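Long-range contacts in acyl-coenzyme A oxidase 3 (Yarrowia lipolytica, PDB 5YS9), which oxidises acyl-CoA substrates of different chain lengths to (2E)-enoyl-CoA with FAD and molecular oxygen, releasing hydrogen peroxide in peroxisomal fatty acid beta-oxidation: residues 308-313 with 413-418; 312-317 with 364-369. All coordinates share one frame; numbering follows the deposited sequence.

Contact 1: residues 308-313 with 413-418; sequences TMIADS and AFTTWT
The hydroxyl oxygen of S313 sits between two backbone carbonyls, M309 O one turn back in its own helix (3.0 Å from S313 OG) and T415 O on the opposing helix (2.9 Å from S313 OG). It has a single proton for the two, and the approach to T415 O amounts to a weak hydrogen bond at most. A chi1 of -64° puts OG beside the S313 backbone N, within range of both carbonyls, though only one can be served at a time.

T415 wedges its short side chain between I310 and S313. With chi1 at 63°, OG1 takes the crowded position between the backbone N and the carbonyl carbon, where it hydrogen-bonds L411 O in its own helix. The same oxygen lies against I310, 3.6 Å from I310 CA. The methyls of the two side chains meet next to this, with T415 CG2 4.0 Å from I310 CG2. T416 brings its methyl up to the serine, CG2 being 3.7 Å from S313 OG, while its hydroxyl is engaged by K412 O and N458 ND2.

The small hydroxyl side chains are consistent with the close approach of the segment axes, 8.6 Å; they run nearly parallel, at 24°. The pair belongs to helices 300-330 and 391-428 of the acyl-CoA oxidase C-alpha1 domain. Helix 349-385 lies against both, touching I310 through A369 and T415 through M365; W448 of helix 441-448 bonds T416 O, and W417 NE1 reaches Q428 of the second subunit.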
ATOM      1  N   THR A 308      -8.098   4.878 -20.832  1.00 39.73           N
ATOM      2  CA  THR A 308      -7.419   3.581 -20.752  1.00 41.69           C
ATOM      3  C   THR A 308      -6.991   3.218 -19.316  1.00 40.59           C
ATOM      4  O   THR A 308      -7.180   2.086 -18.877  1.00 37.43           O
ATOM      5  CB  THR A 308      -6.213   3.500 -21.725  1.00 44.40           C
ATOM      6  OG1 THR A 308      -6.711   3.432 -23.059  1.00 45.10           O
ATOM      7  CG2 THR A 308      -5.350   2.226 -21.505  1.00 47.96           C
ATOM      8  N   MET A 309      -6.479   4.191 -18.585  1.00 39.24           N
ATOM      9  CA  MET A 309      -6.006   3.964 -17.224  1.00 42.22           C
ATOM     10  C   MET A 309      -7.134   3.812 -16.201  1.00 42.78           C
ATOM     11  O   MET A 309      -7.005   3.105 -15.146  1.00 40.66           O
ATOM     12  CB  MET A 309      -5.097   5.098 -16.820  1.00 41.43           C
ATOM     13  CG  MET A 309      -3.949   5.263 -17.779  1.00 45.25           C
ATOM     14  SD  MET A 309      -2.620   6.163 -17.011  1.00 54.44           S
ATOM     15  CE  MET A 309      -1.932   4.860 -16.034  1.00 52.61           C
ATOM     16  N   ILE A 310      -8.228   4.490 -16.513  1.00 41.94           N
ATOM     17  CA  ILE A 310      -9.421   4.412 -15.696  1.00 42.49           C
ATOM     18  C   ILE A 310      -9.989   3.017 -15.850  1.00 39.91           C
ATOM     19  O   ILE A 310     -10.312   2.416 -14.851  1.00 36.69           O
ATOM     20  CB  ILE A 310     -10.469   5.474 -16.080  1.00 39.14           C
ATOM     21  CG1 ILE A 310      -9.919   6.861 -15.783  1.00 39.63           C
ATOM     22  CG2 ILE A 310     -11.745   5.287 -15.271  1.00 39.24           C
ATOM     23  CD1 ILE A 310     -10.531   7.921 -16.671  1.00 39.31           C
ATOM     24  N   ALA A 311     -10.098   2.547 -17.100  1.00 38.53           N
ATOM     25  CA  ALA A 311     -10.424   1.157 -17.407  1.00 39.49           C
ATOM     26  C   ALA A 311      -9.439   0.114 -16.803  1.00 37.87           C
ATOM     27  O   ALA A 311      -9.888  -0.861 -16.239  1.00 41.34           O
ATOM     28  CB  ALA A 311     -10.564   0.963 -18.912  1.00 38.47           C
ATOM     29  N   ASP A 312      -8.128   0.323 -16.911  1.00 35.72           N
ATOM     30  CA  ASP A 312      -7.127  -0.545 -16.258  1.00 34.38           C
ATOM     31  C   ASP A 312      -7.430  -0.692 -14.768  1.00 33.50           C
ATOM     32  O   ASP A 312      -7.215  -1.759 -14.209  1.00 29.74           O
ATOM     33  CB  ASP A 312      -5.675   0.005 -16.386  1.00 35.47           C
ATOM     34  CG  ASP A 312      -5.098  -0.098 -17.799  1.00 39.87           C
ATOM     35  OD1 ASP A 312      -5.684  -0.821 -18.618  1.00 41.71           O
ATOM     36  OD2 ASP A 312      -4.053   0.562 -18.113  1.00 46.10           O
ATOM     37  N   SER A 313      -7.871   0.389 -14.118  1.00 31.35           N
ATOM     38  CA  SER A 313      -8.164   0.334 -12.695  1.00 30.55           C
ATOM     39  C   SER A 313      -9.302  -0.673 -12.454  1.00 33.92           C
ATOM     40  O   SER A 313      -9.304  -1.451 -11.447  1.00 34.53           O
ATOM     41  CB  SER A 313      -8.483   1.713 -12.115  1.00 27.04           C
ATOM     42  OG  SER A 313      -7.359   2.586 -12.200  1.00 25.95           O
ATOM     43  N   ALA A 413      -6.368  10.032 -11.551  1.00 33.33           N
ATOM     44  CA  ALA A 413      -5.713  10.092 -10.243  1.00 33.22           C
ATOM     45  C   ALA A 413      -6.379   9.174  -9.254  1.00 32.72           C
ATOM     46  O   ALA A 413      -5.730   8.274  -8.728  1.00 30.99           O
ATOM     47  CB  ALA A 413      -5.665  11.496  -9.684  1.00 31.89           C
ATOM     48  N   PHE A 414      -7.682   9.373  -9.072  1.00 32.17           N
ATOM     49  CA  PHE A 414      -8.434   8.665  -8.034  1.00 32.49           C
ATOM     50  C   PHE A 414      -8.733   7.192  -8.296  1.00 31.36           C
ATOM     51  O   PHE A 414      -8.761   6.400  -7.348  1.00 30.70           O
ATOM     52  CB  PHE A 414      -9.699   9.462  -7.639  1.00 32.48           C
ATOM     53  CG  PHE A 414      -9.366  10.683  -6.819  1.00 33.23           C
ATOM     54  CD1 PHE A 414      -8.995  10.543  -5.490  1.00 30.55           C
ATOM     55  CD2 PHE A 414      -9.330  11.961  -7.398  1.00 33.21           C
ATOM     56  CE1 PHE A 414      -8.648  11.653  -4.726  1.00 32.60           C
ATOM     57  CE2 PHE A 414      -8.982  13.083  -6.649  1.00 33.25           C
ATOM     58  CZ  PHE A 414      -8.625  12.932  -5.311  1.00 34.00           C
ATOM     59  N   THR A 415      -8.952   6.826  -9.558  1.00 30.64           N
ATOM     60  CA  THR A 415      -9.188   5.450  -9.899  1.00 28.66           C
ATOM     61  C   THR A 415      -7.871   4.666  -9.798  1.00 30.67           C
ATOM     62  O   THR A 415      -7.860   3.500  -9.444  1.00 27.25           O
ATOM     63  CB  THR A 415      -9.904   5.228 -11.283  1.00 29.20           C
ATOM     64  OG1 THR A 415      -9.115   5.713 -12.389  1.00 28.25           O
ATOM     65  CG2 THR A 415     -11.264   5.855 -11.301  1.00 28.74           C
ATOM     66  N   THR A 416      -6.745   5.293 -10.096  1.00 32.96           N
ATOM     67  CA  THR A 416      -5.488   4.587  -9.887  1.00 30.65           C
ATOM     68  C   THR A 416      -5.206   4.390  -8.403  1.00 31.79           C
ATOM     69  O   THR A 416      -4.936   3.256  -7.999  1.00 37.69           O
ATOM     70  CB  THR A 416      -4.306   5.164 -10.677  1.00 28.91           C
ATOM     71  OG1 THR A 416      -4.071   6.538 -10.356  1.00 31.00           O
ATOM     72  CG2 THR A 416      -4.597   5.006 -12.139  1.00 29.81           C
ATOM     73  N   TRP A 417      -5.310   5.446  -7.595  1.00 30.85           N
ATOM     74  CA  TRP A 417      -5.181   5.292  -6.143  1.00 33.12           C
ATOM     75  C   TRP A 417      -6.181   4.287  -5.539  1.00 33.28           C
ATOM     76  O   TRP A 417      -5.822   3.486  -4.670  1.00 38.83           O
ATOM     77  CB  TRP A 417      -5.359   6.617  -5.408  1.00 33.43           C
ATOM     78  CG  TRP A 417      -4.171   7.491  -5.291  1.00 34.52           C
ATOM     79  CD1 TRP A 417      -2.839   7.120  -5.107  1.00 35.24           C
ATOM     80  CD2 TRP A 417      -4.188   8.899  -5.306  1.00 35.84           C
ATOM     81  NE1 TRP A 417      -2.049   8.233  -5.024  1.00 32.98           N
ATOM     82  CE2 TRP A 417      -2.850   9.342  -5.115  1.00 35.35           C
ATOM     83  CE3 TRP A 417      -5.206   9.851  -5.452  1.00 36.59           C
ATOM     84  CZ2 TRP A 417      -2.514  10.697  -5.072  1.00 35.57           C
ATOM     85  CZ3 TRP A 417      -4.858  11.211  -5.399  1.00 36.49           C
ATOM     86  CH2 TRP A 417      -3.526  11.608  -5.219  1.00 35.43           C
ATOM     87  N   THR A 418      -7.423   4.348  -5.991  1.00 31.41           N
ATOM     88  CA  THR A 418      -8.433   3.456  -5.508  1.00 32.02           C
ATOM     89  C   THR A 418      -8.103   1.990  -5.835  1.00 31.99           C
ATOM     90  O   THR A 418      -8.249   1.144  -4.961  1.00 31.23           O
ATOM     91  CB  THR A 418      -9.825   3.854  -6.025  1.00 32.15           C
ATOM     92  OG1 THR A 418     -10.199   5.089  -5.405  1.00 32.27           O
ATOM     93  CG2 THR A 418     -10.859   2.810  -5.617  1.00 32.68           C
TER

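Contact 2: residues 312-317 with 364-369; sequences DSFFVS and AMKMAA
F314 lays the face of its ring against the aliphatic chain of K366. The lysine CB stands over that face in a CH-pi contact, 3.9 Å from the F314 ring centroid and 23° off the ring normal. Further along, the chain crosses the ring obliquely, and K366 CD comes within 3.6 Å of F314 CD2. The lysine reaches this course because CG leaves anti to the backbone N while the chain bends at chi2 (53°) and again at chi4, and the amino group goes on to L45 O and to a salt bridge with D370. F315 stands beyond: F314 CD2 lies 3.8 Å above the plane of the F315 ring, offset toward its rim, and K366 CE approaches the same ring obliquely.

The two segments run antiparallel at 155°, their axes 8.4 Å apart, as neighbours in the helical bundle that makes up the C-alpha1 domain of acyl-CoA oxidases. Helix 38-46 covers this side, with H46 touching F314, F315 and K366. Replacing F314 by an alanine removes the ring, and K366 CB and CD would probably lose their aromatic partner, with a gap opened beside F315.

On the other flank M365 stretches out beyond CG, and its sulfur rests against two serines of the facing helix, 4.0 Å from S313 CB and 4.1 Å from S317 OG. The S317 hydroxyl already donates within its own helix, with 2.8 Å between S317 OG and S313 O. That carbonyl also accepts from S317 N, the two donors arriving from opposite faces of its plane.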
ATOM      1  N   ASP A 312      -8.128   0.323 -16.911  1.00 35.72           N
ATOM      2  CA  ASP A 312      -7.127  -0.545 -16.258  1.00 34.38           C
ATOM      3  C   ASP A 312      -7.430  -0.692 -14.768  1.00 33.50           C
ATOM      4  O   ASP A 312      -7.215  -1.759 -14.209  1.00 29.74           O
ATOM      5  CB  ASP A 312      -5.675   0.005 -16.386  1.00 35.47           C
ATOM      6  CG  ASP A 312      -5.098  -0.098 -17.799  1.00 39.87           C
ATOM      7  OD1 ASP A 312      -5.684  -0.821 -18.618  1.00 41.71           O
ATOM      8  OD2 ASP A 312      -4.053   0.562 -18.113  1.00 46.10           O
ATOM      9  N   SER A 313      -7.871   0.389 -14.118  1.00 31.35           N
ATOM     10  CA  SER A 313      -8.164   0.334 -12.695  1.00 30.55           C
ATOM     11  C   SER A 313      -9.302  -0.673 -12.454  1.00 33.92           C
ATOM     12  O   SER A 313      -9.304  -1.451 -11.447  1.00 34.53           O
ATOM     13  CB  SER A 313      -8.483   1.713 -12.115  1.00 27.04           C
ATOM     14  OG  SER A 313      -7.359   2.586 -12.200  1.00 25.95           O
ATOM     15  N   PHE A 314     -10.245  -0.679 -13.387  1.00 30.83           N
ATOM     16  CA  PHE A 314     -11.299  -1.660 -13.348  1.00 32.23           C
ATOM     17  C   PHE A 314     -10.777  -3.072 -13.549  1.00 33.57           C
ATOM     18  O   PHE A 314     -11.025  -3.975 -12.730  1.00 36.86           O
ATOM     19  CB  PHE A 314     -12.377  -1.358 -14.401  1.00 32.60           C
ATOM     20  CG  PHE A 314     -13.256  -2.530 -14.684  1.00 31.39           C
ATOM     21  CD1 PHE A 314     -14.196  -2.921 -13.760  1.00 30.05           C
ATOM     22  CD2 PHE A 314     -13.080  -3.290 -15.844  1.00 31.87           C
ATOM     23  CE1 PHE A 314     -15.014  -4.014 -13.996  1.00 32.27           C
ATOM     24  CE2 PHE A 314     -13.886  -4.403 -16.089  1.00 34.05           C
ATOM     25  CZ  PHE A 314     -14.862  -4.756 -15.162  1.00 34.18           C
ATOM     26  N   PHE A 315     -10.094  -3.247 -14.669  1.00 31.65           N
ATOM     27  CA  PHE A 315      -9.564  -4.515 -15.059  1.00 33.36           C
ATOM     28  C   PHE A 315      -8.714  -5.222 -14.000  1.00 35.46           C
ATOM     29  O   PHE A 315      -8.802  -6.435 -13.883  1.00 38.36           O
ATOM     30  CB  PHE A 315      -8.769  -4.365 -16.356  1.00 33.42           C
ATOM     31  CG  PHE A 315      -9.632  -4.284 -17.588  1.00 34.99           C
ATOM     32  CD1 PHE A 315     -10.526  -5.320 -17.901  1.00 35.41           C
ATOM     33  CD2 PHE A 315      -9.569  -3.178 -18.436  1.00 35.97           C
ATOM     34  CE1 PHE A 315     -11.301  -5.256 -19.050  1.00 35.84           C
ATOM     35  CE2 PHE A 315     -10.361  -3.094 -19.581  1.00 35.41           C
ATOM     36  CZ  PHE A 315     -11.219  -4.131 -19.889  1.00 37.86           C
ATOM     37  N   VAL A 316      -7.902  -4.480 -13.243  1.00 35.27           N
ATOM     38  CA  VAL A 316      -7.134  -5.055 -12.143  1.00 32.20           C
ATOM     39  C   VAL A 316      -7.997  -5.260 -10.906  1.00 31.95           C
ATOM     40  O   VAL A 316      -7.929  -6.304 -10.297  1.00 31.68           O
ATOM     41  CB  VAL A 316      -5.858  -4.236 -11.805  1.00 30.40           C
ATOM     42  CG1 VAL A 316      -5.082  -4.818 -10.604  1.00 29.49           C
ATOM     43  CG2 VAL A 316      -4.952  -4.254 -13.002  1.00 31.57           C
ATOM     44  N   SER A 317      -8.757  -4.254 -10.511  1.00 31.61           N
ATOM     45  CA  SER A 317      -9.524  -4.333  -9.282  1.00 31.42           C
ATOM     46  C   SER A 317     -10.469  -5.536  -9.191  1.00 32.75           C
ATOM     47  O   SER A 317     -10.561  -6.146  -8.126  1.00 32.59           O
ATOM     48  CB  SER A 317     -10.331  -3.052  -9.051  1.00 31.03           C
ATOM     49  OG  SER A 317      -9.470  -1.986  -8.737  1.00 32.07           O
ATOM     50  N   ALA A 364     -18.150   1.013 -10.626  1.00 37.51           N
ATOM     51  CA  ALA A 364     -18.212   2.445 -10.851  1.00 38.96           C
ATOM     52  C   ALA A 364     -17.044   2.957 -11.673  1.00 40.61           C
ATOM     53  O   ALA A 364     -17.199   3.835 -12.505  1.00 39.93           O
ATOM     54  CB  ALA A 364     -18.285   3.178  -9.529  1.00 33.56           C
ATOM     55  N   MET A 365     -15.865   2.425 -11.414  1.00 39.62           N
ATOM     56  CA  MET A 365     -14.713   2.763 -12.211  1.00 38.15           C
ATOM     57  C   MET A 365     -15.011   2.464 -13.675  1.00 36.38           C
ATOM     58  O   MET A 365     -14.849   3.329 -14.521  1.00 36.40           O
ATOM     59  CB  MET A 365     -13.480   2.013 -11.772  1.00 40.23           C
ATOM     60  CG  MET A 365     -12.766   2.594 -10.558  1.00 41.57           C
ATOM     61  SD  MET A 365     -11.719   1.313  -9.840  1.00 47.25           S
ATOM     62  CE  MET A 365     -10.815   2.387  -8.813  1.00 52.13           C
ATOM     63  N   LYS A 366     -15.474   1.266 -13.985  1.00 34.15           N
ATOM     64  CA  LYS A 366     -15.793   0.973 -15.388  1.00 36.53           C
ATOM     65  C   LYS A 366     -16.847   1.964 -16.008  1.00 37.89           C
ATOM     66  O   LYS A 366     -16.664   2.445 -17.118  1.00 39.48           O
ATOM     67  CB  LYS A 366     -16.210  -0.508 -15.550  1.00 35.53           C
ATOM     68  CG  LYS A 366     -16.233  -1.059 -16.969  1.00 34.14           C
ATOM     69  CD  LYS A 366     -14.904  -0.845 -17.733  1.00 38.25           C
ATOM     70  CE  LYS A 366     -14.841  -1.657 -19.040  1.00 36.44           C
ATOM     71  NZ  LYS A 366     -16.089  -1.427 -19.842  1.00 34.86           N
ATOM     72  N   MET A 367     -17.907   2.296 -15.283  1.00 39.30           N
ATOM     73  CA  MET A 367     -18.912   3.226 -15.802  1.00 42.30           C
ATOM     74  C   MET A 367     -18.327   4.614 -16.083  1.00 40.05           C
ATOM     75  O   MET A 367     -18.712   5.253 -17.059  1.00 40.02           O
ATOM     76  CB  MET A 367     -20.115   3.329 -14.844  1.00 44.91           C
ATOM     77  CG  MET A 367     -20.907   2.033 -14.663  1.00 44.04           C
ATOM     78  SD  MET A 367     -21.251   1.313 -16.272  1.00 49.25           S
ATOM     79  CE  MET A 367     -20.072  -0.034 -16.451  1.00 52.15           C
ATOM     80  N   ALA A 368     -17.379   5.060 -15.275  1.00 34.40           N
ATOM     81  CA  ALA A 368     -16.723   6.341 -15.543  1.00 32.85           C
ATOM     82  C   ALA A 368     -15.777   6.307 -16.774  1.00 33.05           C
ATOM     83  O   ALA A 368     -15.671   7.254 -17.529  1.00 36.32           O
ATOM     84  CB  ALA A 368     -16.000   6.823 -14.319  1.00 32.05           C
ATOM     85  N   ALA A 369     -15.103   5.210 -16.992  1.00 34.89           N
ATOM     86  CA  ALA A 369     -14.394   4.992 -18.240  1.00 34.63           C
ATOM     87  C   ALA A 369     -15.299   4.993 -19.469  1.00 34.25           C
ATOM     88  O   ALA A 369     -14.906   5.492 -20.510  1.00 40.63           O
ATOM     89  CB  ALA A 369     -13.621   3.672 -18.186  1.00 34.29           C
TER

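In the fold
Both contacts are buried, and both use helix 300-330; their segments overlap at D312 and S313, and S313 takes part in both. Successive turns of this helix meet helix 391-428 in contact 1 and helix 349-385 in contact 2. The first joins nearly parallel helices through small hydroxyl-bearing side chains and backbone carbonyls, and the second joins antiparallel ones through phenylalanine, lysine and methionine side chains, with two serines meeting the sulfur. M365 bridges the two interfaces, its methyl packing against T415 and T418, while I310 reaches back to helix 349-385, and the three helices pack as one group. Contact 1 has M309 about 10 Å from a bound FAD; contact 2 faces helix 38-46 instead.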